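Local coordinates for protein mitochondrial association factor 1 (Toxoplasma gondii, PDB 6BXS) that probably takes part in the parasite's manipulation of host mitochondria and is built on a macro-domain fold, its exact molecular activity being unsettled, at residues L86-L97 with V109-F120. Residues are numbered along the deposited sequence; the frame is centred on the assembly and turned at random.
Sequences LSAESQEIQERL and VEIDSGRFSRVF
At the outer edge of the central mixed sheet, helix 83-103 lies over edge strand 109-111 and the loop leading from it into strand 120-126, and E89, I93 and L97 reach across from successive turns. E89 suits its place by length: with CG anti to the backbone N (chi1 -158°), its extended chain carries the carboxylate to the loop, where S117 OG donates to OE2 at 2.8 Å from 37° above the carboxylate plane. The same hydroxyl accepts from V119 N (3.0 Å) and, almost straight, from F120 N, an ST turn and ST motif in one; serine's small hydroxyl can serve backbone and glutamate together. I93 uses both its branches: CD1 lies 3.7 Å from F120 CD2 and also meets S113 CB and F116 CE1, while CG2 touches I111 CD1. The chain is a macro domain, a fold in which helices flank a central mixed sheet, and this helix covers its 109-111 edge. L97 sets both methyls of its fork against I111 CG1, CD2 the closer at 3.5 Å, and V109 CG2 reaches L97 O. S90 is small enough for F120 CZ to come within 4.1 Å of its CB. Its chi1 of 61° places OG between backbone N and carbonyl carbon, where it donates to L86 O (2.6 Å) and accepts from I57 N; L86 O, also bonded by S90 N, thus has two donors. L86 CD1 lies 4.3 Å from V119 CG1 and from F120 CZ, and A67, I70 and I71 of helix 61-76 pack on L86.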
loop_
_atom_site.group_PDB
_atom_site.type_symbol
_atom_site.label_atom_id
_atom_site.label_comp_id
_atom_site.label_asym_id
_atom_site.label_seq_id
_atom_site.Cartn_x
_atom_site.Cartn_y
_atom_site.Cartn_z
ATOM N N LEU A 86 14.706 8.621 9.391
ATOM C CA LEU A 86 13.530 8.254 8.614
ATOM C C LEU A 86 12.608 7.332 9.401
ATOM O O LEU A 86 11.386 7.494 9.371
ATOM C CB LEU A 86 13.954 7.584 7.304
ATOM C CG LEU A 86 12.841 7.002 6.432
ATOM C CD1 LEU A 86 11.779 8.041 6.122
ATOM C CD2 LEU A 86 13.432 6.443 5.147
ATOM N N SER A 87 13.197 6.363 10.095
ATOM C CA SER A 87 12.430 5.423 10.903
ATOM C C SER A 87 11.632 6.144 11.977
ATOM O O SER A 87 10.432 5.925 12.120
ATOM C CB SER A 87 13.355 4.390 11.553
ATOM O OG SER A 87 13.642 3.328 10.663
ATOM N N ALA A 88 12.304 7.009 12.727
ATOM C CA ALA A 88 11.667 7.716 13.830
ATOM C C ALA A 88 10.639 8.729 13.334
ATOM O O ALA A 88 9.542 8.824 13.884
ATOM C CB ALA A 88 12.717 8.408 14.686
ATOM N N GLU A 89 10.989 9.485 12.300
ATOM C CA GLU A 89 10.107 10.544 11.820
ATOM C C GLU A 89 8.834 9.970 11.201
ATOM O O GLU A 89 7.729 10.413 11.517
ATOM C CB GLU A 89 10.819 11.428 10.800
ATOM C CG GLU A 89 10.183 12.806 10.670
ATOM C CD GLU A 89 10.589 13.542 9.408
ATOM O OE1 GLU A 89 10.924 12.882 8.402
ATOM O OE2 GLU A 89 10.569 14.789 9.424
ATOM N N SER A 90 8.999 8.994 10.313
ATOM C CA SER A 90 7.865 8.320 9.688
ATOM C C SER A 90 6.963 7.718 10.756
ATOM O O SER A 90 5.737 7.797 10.680
ATOM C CB SER A 90 8.347 7.228 8.734
ATOM O OG SER A 90 9.092 6.240 9.427
ATOM N N GLN A 91 7.596 7.118 11.757
ATOM C CA GLN A 91 6.896 6.519 12.884
ATOM C C GLN A 91 6.078 7.561 13.650
ATOM O O GLN A 91 4.902 7.341 13.938
ATOM C CB GLN A 91 7.909 5.836 13.805
ATOM C CG GLN A 91 7.319 5.061 14.961
ATOM C CD GLN A 91 8.371 4.240 15.686
ATOM O OE1 GLN A 91 9.345 4.786 16.206
ATOM N NE2 GLN A 91 8.190 2.924 15.710
ATOM N N GLU A 92 6.699 8.694 13.964
ATOM C CA GLU A 92 6.023 9.766 14.690
ATOM C C GLU A 92 4.810 10.303 13.933
ATOM O O GLU A 92 3.720 10.418 14.492
ATOM C CB GLU A 92 6.996 10.912 14.969
ATOM C CG GLU A 92 7.956 10.648 16.117
ATOM C CD GLU A 92 8.975 11.759 16.294
ATOM O OE1 GLU A 92 9.259 12.471 15.307
ATOM O OE2 GLU A 92 9.488 11.922 17.422
ATOM N N ILE A 93 5.009 10.638 12.662
ATOM C CA ILE A 93 3.942 11.197 11.842
ATOM C C ILE A 93 2.765 10.236 11.705
ATOM O O ILE A 93 1.610 10.641 11.822
ATOM C CB ILE A 93 4.460 11.565 10.436
ATOM C CG1 ILE A 93 5.413 12.760 10.527
ATOM C CG2 ILE A 93 3.297 11.891 9.496
ATOM C CD1 ILE A 93 6.160 13.063 9.242
ATOM N N GLN A 94 3.061 8.965 11.450
ATOM C CA GLN A 94 2.018 7.986 11.173
ATOM C C GLN A 94 1.292 7.529 12.441
ATOM O O GLN A 94 0.117 7.170 12.385
ATOM C CB GLN A 94 2.614 6.794 10.421
ATOM C CG GLN A 94 3.077 7.171 9.010
ATOM C CD GLN A 94 3.468 5.985 8.143
ATOM O OE1 GLN A 94 3.382 6.055 6.916
ATOM N NE2 GLN A 94 3.910 4.900 8.769
ATOM N N GLU A 95 1.975 7.557 13.582
ATOM C CA GLU A 95 1.311 7.296 14.858
ATOM C C GLU A 95 0.266 8.370 15.155
ATOM O O GLU A 95 -0.863 8.062 15.537
ATOM C CB GLU A 95 2.322 7.239 16.007
ATOM C CG GLU A 95 3.052 5.916 16.141
ATOM C CD GLU A 95 3.928 5.866 17.378
ATOM O OE1 GLU A 95 3.376 5.751 18.493
ATOM O OE2 GLU A 95 5.167 5.948 17.241
ATOM N N ARG A 96 0.657 9.630 14.984
ATOM C CA ARG A 96 -0.232 10.760 15.232
ATOM C C ARG A 96 -1.433 10.754 14.286
ATOM O O ARG A 96 -2.567 10.997 14.705
ATOM C CB ARG A 96 0.532 12.076 15.085
ATOM C CG ARG A 96 1.611 12.294 16.132
ATOM C CD ARG A 96 2.522 13.449 15.748
ATOM N NE ARG A 96 3.680 13.552 16.634
ATOM C CZ ARG A 96 4.782 14.241 16.350
ATOM N NH1 ARG A 96 4.890 14.889 15.198
ATOM N NH2 ARG A 96 5.783 14.278 17.218
ATOM N N LEU A 97 -1.180 10.486 13.009
ATOM C CA LEU A 97 -2.240 10.498 12.004
ATOM C C LEU A 97 -3.260 9.385 12.224
ATOM O O LEU A 97 -4.453 9.579 11.990
ATOM C CB LEU A 97 -1.645 10.374 10.601
ATOM C CG LEU A 97 -1.130 11.659 9.950
ATOM C CD1 LEU A 97 -0.466 11.349 8.613
ATOM C CD2 LEU A 97 -2.261 12.665 9.762
ATOM N N VAL A 109 -7.875 12.055 7.040
ATOM C CA VAL A 109 -7.295 13.065 7.920
ATOM C C VAL A 109 -5.946 13.495 7.363
ATOM O O VAL A 109 -5.407 12.851 6.461
ATOM C CB VAL A 109 -7.149 12.553 9.365
ATOM C CG1 VAL A 109 -8.526 12.280 9.952
ATOM C CG2 VAL A 109 -6.277 11.306 9.429
ATOM N N GLU A 110 -5.398 14.578 7.907
ATOM C CA GLU A 110 -4.326 15.293 7.228
ATOM C C GLU A 110 -3.496 16.175 8.158
ATOM O O GLU A 110 -4.020 16.774 9.096
ATOM C CB GLU A 110 -4.942 16.143 6.112
ATOM C CG GLU A 110 -3.969 16.894 5.230
ATOM C CD GLU A 110 -4.690 17.779 4.224
ATOM O OE1 GLU A 110 -5.748 17.360 3.705
ATOM O OE2 GLU A 110 -4.210 18.900 3.959
ATOM N N ILE A 111 -2.196 16.241 7.883
ATOM C CA ILE A 111 -1.302 17.195 8.534
ATOM C C ILE A 111 -0.234 17.648 7.543
ATOM O O ILE A 111 0.169 16.887 6.661
ATOM C CB ILE A 111 -0.613 16.609 9.793
ATOM C CG1 ILE A 111 0.068 15.272 9.483
ATOM C CG2 ILE A 111 -1.609 16.453 10.937
ATOM C CD1 ILE A 111 1.549 15.389 9.219
ATOM N N ASP A 112 0.216 18.889 7.688
ATOM C CA ASP A 112 1.229 19.441 6.796
ATOM C C ASP A 112 2.627 19.084 7.287
ATOM O O ASP A 112 3.308 19.901 7.910
ATOM C CB ASP A 112 1.069 20.959 6.683
ATOM C CG ASP A 112 2.027 21.573 5.681
ATOM O OD1 ASP A 112 2.609 20.827 4.863
ATOM O OD2 ASP A 112 2.190 22.809 5.705
ATOM N N SER A 113 3.051 17.858 7.000
ATOM C CA SER A 113 4.346 17.367 7.454
ATOM C C SER A 113 5.508 18.150 6.841
ATOM O O SER A 113 6.598 18.204 7.412
ATOM C CB SER A 113 4.488 15.879 7.125
ATOM O OG SER A 113 4.136 15.620 5.778
ATOM N N GLY A 114 5.265 18.764 5.687
ATOM C CA GLY A 114 6.297 19.502 4.979
ATOM C C GLY A 114 6.824 20.702 5.743
ATOM O O GLY A 114 7.891 21.229 5.430
ATOM N N ARG A 115 6.078 21.137 6.752
ATOM C CA ARG A 115 6.478 22.292 7.545
ATOM C C ARG A 115 7.610 21.955 8.516
ATOM O O ARG A 115 8.340 22.847 8.947
ATOM C CB ARG A 115 5.278 22.843 8.315
ATOM C CG ARG A 115 5.551 24.163 9.011
ATOM C CD ARG A 115 4.284 24.751 9.604
ATOM N NE ARG A 115 4.572 25.905 10.450
ATOM C CZ ARG A 115 3.668 26.539 11.191
ATOM N NH1 ARG A 115 2.404 26.139 11.192
ATOM N NH2 ARG A 115 4.032 27.577 11.935
ATOM N N PHE A 116 7.757 20.673 8.848
ATOM C CA PHE A 116 8.774 20.244 9.810
ATOM C C PHE A 116 9.578 19.028 9.350
ATOM O O PHE A 116 10.441 18.544 10.086
ATOM C CB PHE A 116 8.118 19.937 11.160
ATOM C CG PHE A 116 7.143 18.792 11.121
ATOM C CD1 PHE A 116 7.586 17.483 11.216
ATOM C CD2 PHE A 116 5.785 19.027 11.000
ATOM C CE1 PHE A 116 6.693 16.430 11.184
ATOM C CE2 PHE A 116 4.887 17.981 10.970
ATOM C CZ PHE A 116 5.341 16.678 11.061
ATOM N N SER A 117 9.301 18.535 8.144
ATOM C CA SER A 117 9.994 17.361 7.617
ATOM C C SER A 117 10.816 17.691 6.378
ATOM O O SER A 117 10.500 18.629 5.647
ATOM C CB SER A 117 8.992 16.253 7.283
ATOM O OG SER A 117 9.658 15.100 6.791
ATOM N N ARG A 118 11.871 16.909 6.153
ATOM C CA ARG A 118 12.679 17.024 4.942
ATOM C C ARG A 118 12.305 15.925 3.951
ATOM O O ARG A 118 12.772 15.921 2.810
ATOM C CB ARG A 118 14.174 16.939 5.269
ATOM C CG ARG A 118 14.605 17.693 6.518
ATOM C CD ARG A 118 15.923 18.421 6.294
ATOM N NE ARG A 118 16.589 18.771 7.550
ATOM C CZ ARG A 118 17.623 18.115 8.077
ATOM N NH1 ARG A 118 18.144 17.055 7.468
ATOM N NH2 ARG A 118 18.145 18.526 9.224
ATOM N N VAL A 119 11.463 14.996 4.396
ATOM C CA VAL A 119 11.092 13.831 3.600
ATOM C C VAL A 119 9.680 13.963 3.040
ATOM O O VAL A 119 9.456 13.777 1.844
ATOM C CB VAL A 119 11.184 12.538 4.439
ATOM C CG1 VAL A 119 10.670 11.340 3.651
ATOM C CG2 VAL A 119 12.621 12.302 4.896
ATOM N N PHE A 120 8.732 14.280 3.919
ATOM C CA PHE A 120 7.320 14.318 3.556
ATOM C C PHE A 120 6.810 15.744 3.392
ATOM O O PHE A 120 6.980 16.576 4.280
ATOM C CB PHE A 120 6.490 13.590 4.614
ATOM C CG PHE A 120 6.961 12.193 4.891
ATOM C CD1 PHE A 120 6.712 11.175 3.989
ATOM C CD2 PHE A 120 7.653 11.896 6.056
ATOM C CE1 PHE A 120 7.143 9.888 4.237
ATOM C CE2 PHE A 120 8.086 10.609 6.310
ATOM C CZ PHE A 120 7.831 9.605 5.400
#